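PDB 1CBK: 2-amino-4-hydroxy-6-hydroxymethyldihydropteridine pyrophosphokinase from Haemophilus influenzae, which transfers pyrophosphate from ATP to 6-hydroxymethyl-7,8-dihydropterin, a step of folate biosynthesis. Local coordinates for residues T36-Y41 and V55-K60; I6-N11 and A21-I26; P48-D53 and R85-G90. All blocks are in the same frame, centred on the assembly; numbering follows the deposited sequence.

Overall arrangement
Interactions 1 and 2 lie on one antiparallel sheet of a ferredoxin-like fold, their centres about 8 Å apart, because strands 2-10 and 54-63 are neighbours in it. Interaction 2, which seats helix 15-27 on the sheet, closes along the chain before interaction 1 pairs strand 32-43 with strand 54-63. Interaction 3 joins two loops, its centre about 21 Å from that of interaction 1 and 18 Å from that of interaction 2. Segment 48-53 lies between the two strands of interaction 1 and its partner 85-90 after both, so these contacts cross in sequence. The bound pterin analogue links them: Asn56 of interaction 1, Gly9 on segment 6-11 and Trp89 of interaction 3 line its pocket.

Interaction 1. Residues T36-Y41 and V55-K60. With ROI (7,8-dihydro-7,7-dimethyl-6-hydroxypterin), chain D.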
loop_
_atom_site.group_PDB
_atom_site.type_symbol
_atom_site.label_atom_id
_atom_site.label_comp_id
_atom_site.label_asym_id
_atom_site.label_seq_id
_atom_site.Cartn_x
_atom_site.Cartn_y
_atom_site.Cartn_z
ATOM N N THR A 36 16.732 -2.849 19.394
ATOM C CA THR A 36 17.430 -3.658 18.411
ATOM C C THR A 36 17.023 -3.126 17.041
ATOM O O THR A 36 16.038 -2.396 16.926
ATOM C CB THR A 36 17.055 -5.178 18.576
ATOM O OG1 THR A 36 17.901 -5.989 17.750
ATOM C CG2 THR A 36 15.607 -5.430 18.211
ATOM N N THR A 37 17.812 -3.475 16.027
ATOM C CA THR A 37 17.595 -3.076 14.649
ATOM C C THR A 37 17.827 -4.330 13.802
ATOM O O THR A 37 18.739 -5.115 14.078
ATOM C CB THR A 37 18.615 -1.985 14.206
ATOM O OG1 THR A 37 18.564 -0.884 15.122
ATOM C CG2 THR A 37 18.297 -1.485 12.782
ATOM N N SER A 38 16.983 -4.526 12.802
ATOM C CA SER A 38 17.109 -5.655 11.908
ATOM C C SER A 38 18.365 -5.440 11.045
ATOM O O SER A 38 19.037 -4.410 11.168
ATOM C CB SER A 38 15.909 -5.660 10.964
ATOM O OG SER A 38 15.953 -4.505 10.122
ATOM N N SER A 39 18.660 -6.427 10.197
ATOM C CA SER A 39 19.756 -6.338 9.227
ATOM C C SER A 39 19.303 -5.282 8.202
ATOM O O SER A 39 18.124 -4.894 8.182
ATOM C CB SER A 39 19.907 -7.672 8.494
ATOM O OG SER A 39 20.290 -8.720 9.368
ATOM N N PHE A 40 20.233 -4.803 7.374
ATOM C CA PHE A 40 19.930 -3.821 6.334
ATOM C C PHE A 40 19.694 -4.662 5.068
ATOM O O PHE A 40 20.497 -5.559 4.747
ATOM C CB PHE A 40 21.111 -2.871 6.120
ATOM C CG PHE A 40 21.249 -1.784 7.165
ATOM C CD1 PHE A 40 20.583 -1.856 8.388
ATOM C CD2 PHE A 40 22.078 -0.683 6.926
ATOM C CE1 PHE A 40 20.745 -0.855 9.364
ATOM C CE2 PHE A 40 22.256 0.326 7.894
ATOM C CZ PHE A 40 21.589 0.239 9.111
ATOM N N TYR A 41 18.610 -4.372 4.348
ATOM C CA TYR A 41 18.253 -5.140 3.156
ATOM C C TYR A 41 18.222 -4.231 1.958
ATOM O O TYR A 41 17.577 -3.196 2.038
ATOM C CB TYR A 41 16.842 -5.748 3.296
ATOM C CG TYR A 41 16.719 -6.806 4.369
ATOM C CD1 TYR A 41 16.577 -6.450 5.713
ATOM C CD2 TYR A 41 16.808 -8.155 4.039
ATOM C CE1 TYR A 41 16.536 -7.417 6.712
ATOM C CE2 TYR A 41 16.768 -9.134 5.032
ATOM C CZ TYR A 41 16.638 -8.757 6.355
ATOM O OH TYR A 41 16.648 -9.713 7.341
ATOM N N VAL A 55 17.794 0.778 0.560
ATOM C CA VAL A 55 18.383 0.059 1.699
ATOM C C VAL A 55 17.291 0.269 2.782
ATOM O O VAL A 55 16.847 1.411 3.018
ATOM C CB VAL A 55 19.773 0.578 2.139
ATOM C CG1 VAL A 55 20.280 -0.235 3.348
ATOM C CG2 VAL A 55 20.773 0.410 0.999
ATOM N N ASN A 56 16.798 -0.845 3.330
ATOM C CA ASN A 56 15.719 -0.850 4.307
ATOM C C ASN A 56 16.033 -1.559 5.613
ATOM O O ASN A 56 16.828 -2.484 5.648
ATOM C CB ASN A 56 14.474 -1.532 3.706
ATOM C CG ASN A 56 13.772 -0.671 2.673
ATOM O OD1 ASN A 56 13.859 -0.929 1.478
ATOM N ND2 ASN A 56 13.038 0.323 3.133
ATOM N N ALA A 57 15.373 -1.127 6.683
ATOM C CA ALA A 57 15.549 -1.740 7.988
ATOM C C ALA A 57 14.341 -1.372 8.830
ATOM O O ALA A 57 13.504 -0.551 8.424
ATOM C CB ALA A 57 16.853 -1.258 8.674
ATOM N N VAL A 58 14.235 -2.033 9.978
ATOM C CA VAL A 58 13.156 -1.797 10.945
ATOM C C VAL A 58 13.855 -1.783 12.297
ATOM O O VAL A 58 14.678 -2.664 12.581
ATOM C CB VAL A 58 12.050 -2.936 10.942
ATOM C CG1 VAL A 58 11.006 -2.669 12.050
ATOM C CG2 VAL A 58 11.310 -2.985 9.586
ATOM N N ALA A 59 13.549 -0.771 13.099
ATOM C CA ALA A 59 14.121 -0.624 14.436
ATOM C C ALA A 59 13.038 -0.787 15.508
ATOM O O ALA A 59 11.878 -0.395 15.307
ATOM C CB ALA A 59 14.789 0.757 14.570
ATOM N N LYS A 60 13.417 -1.367 16.638
ATOM C CA LYS A 60 12.496 -1.568 17.748
ATOM C C LYS A 60 12.909 -0.632 18.859
ATOM O O LYS A 60 14.095 -0.602 19.237
ATOM C CB LYS A 60 12.586 -3.014 18.244
ATOM C CG LYS A 60 11.721 -3.348 19.470
ATOM C CD LYS A 60 11.983 -4.799 19.940
ATOM C CE LYS A 60 11.194 -5.126 21.185
ATOM N NZ LYS A 60 11.358 -6.561 21.590
HETATM N N1 ROI D . 10.962 0.999 -2.424
HETATM C C2 ROI D . 11.772 0.259 -1.591
HETATM N N2 ROI D . 12.305 -0.890 -2.088
HETATM N N3 ROI D . 12.054 0.625 -0.318
HETATM C C4 ROI D . 11.540 1.746 0.233
HETATM O O4 ROI D . 11.824 2.114 1.385
HETATM C C4A ROI D . 10.646 2.543 -0.555
HETATM N N5 ROI D . 10.113 3.620 -0.057
HETATM C C6 ROI D . 9.250 4.440 -0.754
HETATM C C7 ROI D . 8.743 3.979 -2.146
HETATM C C16 ROI D . 7.308 3.333 -2.033
HETATM C C15 ROI D . 8.774 5.137 -3.152
HETATM N N8 ROI D . 9.571 2.872 -2.718
HETATM C C8A ROI D . 10.404 2.093 -1.936
HETATM O O9 ROI D . 8.927 5.522 -0.166
#
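Segments 36-41 and 55-60 run antiparallel, Thr36 forming a hydrogen-bonded pair with Lys60 and Tyr41 with Asn56, while the register slips by one residue in between. Near one end Lys60 N reaches Thr36 O at 2.8 Å; at the other, Asn56 N gives an equally short bond to Tyr41 O. Ser38 bridges the irregular part. Its chi1 of 66° sets OG between its own N and carbonyl carbon, where it accepts from Val58 N at 3.0 Å and donates to Ser39 O, while Ser38 N bonds to Val58 O. A side-chain hydroxyl thus stands in for a backbone acceptor. Phe40 packs through CD1 on Ala57 CB, 3.8 Å away, and through its CB on Val55 CG1; Leu19 and Leu23 of helix 15-27 touch the same side chain. Asn56 sends its amide to the bound pterin analogue in a two-bond pairing: ROI N3 donates to OD1 at 3.0 Å, and ND2 donates to ROI O4 at 2.8 Å, both bonds nearly straight. Ser43 OG and Leu8 O also bond to this amide, which should help fix its rotation. This is a beta hairpin with an irregular strand, its Asn56 reading the pyrimidinone edge in the pterin pocket of HPPK.

Interaction 2. Residues I6-N11 and A21-I26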
loop_
_atom_site.group_PDB
_atom_site.type_symbol
_atom_site.label_atom_id
_atom_site.label_comp_id
_atom_site.label_asym_id
_atom_site.label_seq_id
_atom_site.Cartn_x
_atom_site.Cartn_y
_atom_site.Cartn_z
ATOM N N ILE A 6 9.763 1.128 14.031
ATOM C CA ILE A 6 10.013 2.187 13.048
ATOM C C ILE A 6 10.648 1.603 11.785
ATOM O O ILE A 6 11.605 0.825 11.860
ATOM C CB ILE A 6 10.944 3.275 13.664
ATOM C CG1 ILE A 6 10.248 3.895 14.885
ATOM C CG2 ILE A 6 11.306 4.359 12.622
ATOM C CD1 ILE A 6 11.159 4.724 15.728
ATOM N N ALA A 7 10.080 1.949 10.631
ATOM C CA ALA A 7 10.595 1.487 9.344
ATOM C C ALA A 7 11.507 2.588 8.789
ATOM O O ALA A 7 11.185 3.774 8.890
ATOM C CB ALA A 7 9.430 1.211 8.360
ATOM N N LEU A 8 12.658 2.195 8.255
ATOM C CA LEU A 8 13.607 3.150 7.671
ATOM C C LEU A 8 13.938 2.741 6.235
ATOM O O LEU A 8 14.158 1.568 5.959
ATOM C CB LEU A 8 14.927 3.205 8.478
ATOM C CG LEU A 8 14.951 3.458 9.988
ATOM C CD1 LEU A 8 14.750 2.152 10.755
ATOM C CD2 LEU A 8 16.277 4.113 10.346
ATOM N N GLY A 9 14.044 3.720 5.348
ATOM C CA GLY A 9 14.381 3.419 3.963
ATOM C C GLY A 9 15.126 4.575 3.324
ATOM O O GLY A 9 14.957 5.719 3.744
ATOM N N SER A 10 15.980 4.283 2.349
ATOM C CA SER A 10 16.742 5.336 1.655
ATOM C C SER A 10 17.318 4.789 0.381
ATOM O O SER A 10 17.670 3.610 0.326
ATOM C CB SER A 10 17.919 5.831 2.525
ATOM O OG SER A 10 18.844 6.645 1.790
ATOM N N ASN A 11 17.383 5.610 -0.657
ATOM C CA ASN A 11 18.027 5.170 -1.894
ATOM C C ASN A 11 18.847 6.316 -2.518
ATOM O O ASN A 11 19.218 6.251 -3.690
ATOM C CB ASN A 11 17.040 4.576 -2.929
ATOM C CG ASN A 11 16.219 5.624 -3.662
ATOM O OD1 ASN A 11 15.939 6.710 -3.149
ATOM N ND2 ASN A 11 15.764 5.266 -4.849
ATOM N N ALA A 21 22.996 7.070 10.404
ATOM C CA ALA A 21 22.818 8.367 11.041
ATOM C C ALA A 21 21.439 8.473 11.682
ATOM O O ALA A 21 21.312 9.022 12.777
ATOM C CB ALA A 21 23.027 9.504 10.035
ATOM N N ALA A 22 20.405 7.961 11.009
ATOM C CA ALA A 22 19.045 8.036 11.552
ATOM C C ALA A 22 18.880 7.176 12.823
ATOM O O ALA A 22 18.208 7.579 13.772
ATOM C CB ALA A 22 18.027 7.650 10.489
ATOM N N LEU A 23 19.507 6.003 12.833
ATOM C CA LEU A 23 19.453 5.095 13.971
ATOM C C LEU A 23 20.165 5.709 15.183
ATOM O O LEU A 23 19.680 5.604 16.312
ATOM C CB LEU A 23 20.038 3.731 13.583
ATOM C CG LEU A 23 19.067 2.985 12.641
ATOM C CD1 LEU A 23 19.763 1.872 11.900
ATOM C CD2 LEU A 23 17.894 2.418 13.430
ATOM N N LYS A 24 21.298 6.366 14.940
ATOM C CA LYS A 24 22.030 7.041 15.999
ATOM C C LYS A 24 21.126 8.137 16.575
ATOM O O LYS A 24 20.961 8.232 17.794
ATOM C CB LYS A 24 23.323 7.642 15.435
ATOM C CG LYS A 24 24.128 8.548 16.400
ATOM C CD LYS A 24 25.404 9.028 15.691
ATOM C CE LYS A 24 26.261 9.930 16.558
ATOM N NZ LYS A 24 27.672 10.047 16.022
ATOM N N ALA A 25 20.529 8.959 15.716
ATOM C CA ALA A 25 19.643 10.012 16.188
ATOM C C ALA A 25 18.446 9.455 17.003
ATOM O O ALA A 25 18.103 10.009 18.049
ATOM C CB ALA A 25 19.149 10.868 15.026
ATOM N N ILE A 26 17.814 8.382 16.512
ATOM C CA ILE A 26 16.686 7.751 17.213
ATOM C C ILE A 26 17.154 7.238 18.596
ATOM O O ILE A 26 16.471 7.448 19.613
ATOM C CB ILE A 26 16.084 6.572 16.389
ATOM C CG1 ILE A 26 15.318 7.091 15.162
ATOM C CG2 ILE A 26 15.159 5.745 17.249
ATOM C CD1 ILE A 26 15.015 6.006 14.094
#
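Leu8 reaches from the strand to the helix and lays its CD2 methyl against Leu23 CG, 3.8 Å away, the two leucine side chains crossing at a slant. The same methyl meets Ala22 CB at 3.9 Å, so a single branch of Leu8 touches two successive residues of the helix. With CG of Leu8 opposite its carbonyl carbon (chi1 -53°) and chi2 at 85°, CD2 does most of the touching, while CD1 reaches Leu23 CD2 alone, at 4.1 Å. Leu23 starts off beside the strand rather than at it; its branched end makes the approach. One turn beyond Ala22, Ile26 brings its CD1 to 4.3 Å from Ile6 CG2, a looser touch, and the same atom stands 4.4 Å from Leu8 CD2. The contact is wholly apolar, and every touching residue is buried. Strand 6-10 and helix 21-26 run roughly antiparallel (151° between their directions), their axes 10.5 Å apart at the closest. Helix 15-27, the first helix of this ferredoxin-like fold, packs here on one face of the sheet. Strand 2-10 lies between strands 95-101 and 54-63, and the helix side chains reach both neighbours: Ala22 packs on Leu96, Leu23 on Ala59 and Ile26 on Ile61.

Interaction 3. Residues P48-D53 and R85-G90; sequences PQDQPD and RLRRWG. With ROI (7,8-dihydro-7,7-dimethyl-6-hydroxypterin), chain D; SO4 (sulfate ion), chain C.
Asp50 OD1 is gripped by both terminal nitrogens of Arg87: NH2 at 2.9 Å and NH1 at 3.2 Å form an end-on salt bridge to this one oxygen. The oxygen lies close to the guanidinium plane, but the carboxylate is turned 69° from it. Both nitrogens come from the same face of the carboxylate, NH1 tilted out of its plane on the syn side and NH2 well above it. Arg87 CG sits between its own N and carbonyl carbon (chi1 45°), and the chain then runs extended to NE, carrying the guanidinium across to the other loop, where Pro48 CB packs against NH1. Arg87 NE pairs with Glu91.

Deeper in, the Gln51 amide ties the loops together. NE2 donates to Trp89 O across the contact at 3.0 Å and to Pro48 O within its own loop at 2.9 Å, in the plane of that carbonyl and on a lone pair.

Residues Arg87 to Gly90 make a type II beta turn, closed by the bond from Gly90 N to Arg87 O, in a loop that corresponds to one of those known to move around the active site in HPPK enzymes. Trp89, at the third position of the turn, turns the edge of its ring to the pterin analogue, with CE3 3.8 Å from ROI C16. Its CB touches Pro48 CD, the two side chains crossing at about a right angle. On a sulfate ion, probably from the crystallisation liquor, O3 accepts from Trp89 N and O4 lies over a face of the Arg85 guanidinium, 3.0 Å from NH1; Arg92 also bonds to the ion. Tyr116 and His115 of the second subunit meet the Trp89 ring edge-to-face, and Arg88 donates to Gln107, Asn108 and Leu111 of that subunit.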
loop_
_atom_site.group_PDB
_atom_site.type_symbol
_atom_site.label_atom_id
_atom_site.label_comp_id
_atom_site.label_asym_id
_atom_site.label_seq_id
_atom_site.Cartn_x
_atom_site.Cartn_y
_atom_site.Cartn_z
ATOM N N PRO A 48 8.609 3.780 -9.762
ATOM C CA PRO A 48 9.335 3.892 -11.034
ATOM C C PRO A 48 10.612 3.043 -10.881
ATOM O O PRO A 48 11.225 3.030 -9.804
ATOM C CB PRO A 48 9.702 5.373 -11.097
ATOM C CG PRO A 48 8.624 6.044 -10.320
ATOM C CD PRO A 48 8.230 5.103 -9.224
ATOM N N GLN A 49 11.000 2.322 -11.930
ATOM C CA GLN A 49 12.181 1.462 -11.840
ATOM C C GLN A 49 13.504 2.127 -12.151
ATOM O O GLN A 49 14.559 1.549 -11.901
ATOM C CB GLN A 49 11.993 0.195 -12.670
ATOM C CG GLN A 49 10.915 -0.723 -12.107
ATOM C CD GLN A 49 11.231 -1.170 -10.701
ATOM O OE1 GLN A 49 12.164 -1.936 -10.479
ATOM N NE2 GLN A 49 10.478 -0.667 -9.734
ATOM N N ASP A 50 13.437 3.347 -12.677
ATOM C CA ASP A 50 14.640 4.108 -13.009
ATOM C C ASP A 50 15.194 4.900 -11.805
ATOM O O ASP A 50 15.457 6.109 -11.895
ATOM C CB ASP A 50 14.376 5.042 -14.215
ATOM C CG ASP A 50 13.228 6.006 -13.993
ATOM O OD1 ASP A 50 12.477 5.862 -13.002
ATOM O OD2 ASP A 50 13.068 6.927 -14.829
ATOM N N GLN A 51 15.324 4.219 -10.664
ATOM C CA GLN A 51 15.860 4.848 -9.449
ATOM C C GLN A 51 16.726 3.796 -8.782
ATOM O O GLN A 51 16.601 2.601 -9.099
ATOM C CB GLN A 51 14.742 5.328 -8.512
ATOM C CG GLN A 51 13.890 4.238 -7.911
ATOM C CD GLN A 51 12.797 4.814 -7.020
ATOM O OE1 GLN A 51 13.072 5.616 -6.125
ATOM N NE2 GLN A 51 11.551 4.444 -7.296
ATOM N N PRO A 52 17.653 4.213 -7.901
ATOM C CA PRO A 52 18.483 3.181 -7.280
ATOM C C PRO A 52 17.704 2.260 -6.333
ATOM O O PRO A 52 16.627 2.622 -5.833
ATOM C CB PRO A 52 19.535 3.998 -6.515
ATOM C CG PRO A 52 19.547 5.346 -7.232
ATOM C CD PRO A 52 18.101 5.571 -7.511
ATOM N N ASP A 53 18.254 1.078 -6.094
ATOM C CA ASP A 53 17.666 0.133 -5.159
ATOM C C ASP A 53 17.725 0.791 -3.782
ATOM O O ASP A 53 18.655 1.559 -3.484
ATOM C CB ASP A 53 18.493 -1.145 -5.110
ATOM C CG ASP A 53 18.234 -2.071 -6.289
ATOM O OD1 ASP A 53 17.331 -1.795 -7.109
ATOM O OD2 ASP A 53 18.947 -3.093 -6.370
ATOM N N ARG A 85 13.594 14.568 -1.370
ATOM C CA ARG A 85 12.811 13.621 -2.168
ATOM C C ARG A 85 12.756 14.228 -3.565
ATOM O O ARG A 85 12.245 15.342 -3.722
ATOM C CB ARG A 85 11.380 13.502 -1.634
ATOM C CG ARG A 85 10.594 12.310 -2.197
ATOM C CD ARG A 85 9.111 12.461 -1.940
ATOM N NE ARG A 85 8.483 13.232 -3.011
ATOM C CZ ARG A 85 7.386 13.970 -2.868
ATOM N NH1 ARG A 85 6.809 14.074 -1.682
ATOM N NH2 ARG A 85 6.882 14.630 -3.903
ATOM N N LEU A 86 13.215 13.495 -4.575
ATOM C CA LEU A 86 13.251 14.006 -5.951
ATOM C C LEU A 86 11.956 13.973 -6.776
ATOM O O LEU A 86 11.835 14.698 -7.766
ATOM C CB LEU A 86 14.372 13.323 -6.730
ATOM C CG LEU A 86 15.769 13.388 -6.108
ATOM C CD1 LEU A 86 16.764 12.733 -7.042
ATOM C CD2 LEU A 86 16.175 14.836 -5.812
ATOM N N ARG A 87 11.008 13.121 -6.390
ATOM C CA ARG A 87 9.718 12.970 -7.104
ATOM C C ARG A 87 8.848 12.013 -6.304
ATOM O O ARG A 87 9.369 11.248 -5.501
ATOM C CB ARG A 87 9.952 12.374 -8.511
ATOM C CG ARG A 87 10.926 11.202 -8.511
ATOM C CD ARG A 87 10.864 10.432 -9.808
ATOM N NE ARG A 87 12.004 9.532 -9.952
ATOM C CZ ARG A 87 12.101 8.595 -10.886
ATOM N NH1 ARG A 87 11.149 8.473 -11.809
ATOM N NH2 ARG A 87 13.164 7.800 -10.908
ATOM N N ARG A 88 7.530 12.067 -6.493
ATOM C CA ARG A 88 6.638 11.126 -5.799
ATOM C C ARG A 88 6.993 9.707 -6.278
ATOM O O ARG A 88 7.276 9.489 -7.451
ATOM C CB ARG A 88 5.162 11.396 -6.074
ATOM C CG ARG A 88 4.271 10.546 -5.166
ATOM C CD ARG A 88 2.804 10.611 -5.549
ATOM N NE ARG A 88 2.192 11.903 -5.250
ATOM C CZ ARG A 88 0.950 12.250 -5.591
ATOM N NH1 ARG A 88 0.168 11.421 -6.277
ATOM N NH2 ARG A 88 0.492 13.445 -5.257
ATOM N N TRP A 89 7.005 8.770 -5.344
ATOM C CA TRP A 89 7.379 7.376 -5.579
ATOM C C TRP A 89 8.819 7.224 -6.018
ATOM O O TRP A 89 9.242 6.103 -6.333
ATOM C CB TRP A 89 6.474 6.684 -6.613
ATOM C CG TRP A 89 5.045 6.693 -6.282
ATOM C CD1 TRP A 89 4.080 7.430 -6.885
ATOM C CD2 TRP A 89 4.387 5.890 -5.296
ATOM N NE1 TRP A 89 2.847 7.128 -6.346
ATOM C CE2 TRP A 89 3.011 6.181 -5.361
ATOM C CE3 TRP A 89 4.827 4.935 -4.365
ATOM C CZ2 TRP A 89 2.062 5.563 -4.546
ATOM C CZ3 TRP A 89 3.876 4.309 -3.544
ATOM C CH2 TRP A 89 2.512 4.631 -3.646
ATOM N N GLY A 90 9.586 8.314 -5.994
ATOM C CA GLY A 90 10.976 8.234 -6.422
ATOM C C GLY A 90 12.017 8.351 -5.313
ATOM O O GLY A 90 11.721 8.128 -4.133
HETATM N N1 ROI D . 10.962 0.999 -2.424
HETATM C C2 ROI D . 11.772 0.259 -1.591
HETATM N N2 ROI D . 12.305 -0.890 -2.088
HETATM N N3 ROI D . 12.054 0.625 -0.318
HETATM C C4 ROI D . 11.540 1.746 0.233
HETATM O O4 ROI D . 11.824 2.114 1.385
HETATM C C4A ROI D . 10.646 2.543 -0.555
HETATM N N5 ROI D . 10.113 3.620 -0.057
HETATM C C6 ROI D . 9.250 4.440 -0.754
HETATM C C7 ROI D . 8.743 3.979 -2.146
HETATM C C16 ROI D . 7.308 3.333 -2.033
HETATM C C15 ROI D . 8.774 5.137 -3.152
HETATM N N8 ROI D . 9.571 2.872 -2.718
HETATM C C8A ROI D . 10.404 2.093 -1.936
HETATM O O9 ROI D . 8.927 5.522 -0.166
HETATM S S SO4 C . 6.043 9.819 -1.721
HETATM O O1 SO4 C . 4.762 8.895 -1.754
HETATM O O2 SO4 C . 6.738 9.762 -0.245
HETATM O O3 SO4 C . 6.939 9.285 -2.780
HETATM O O4 SO4 C . 5.674 11.365 -2.024
#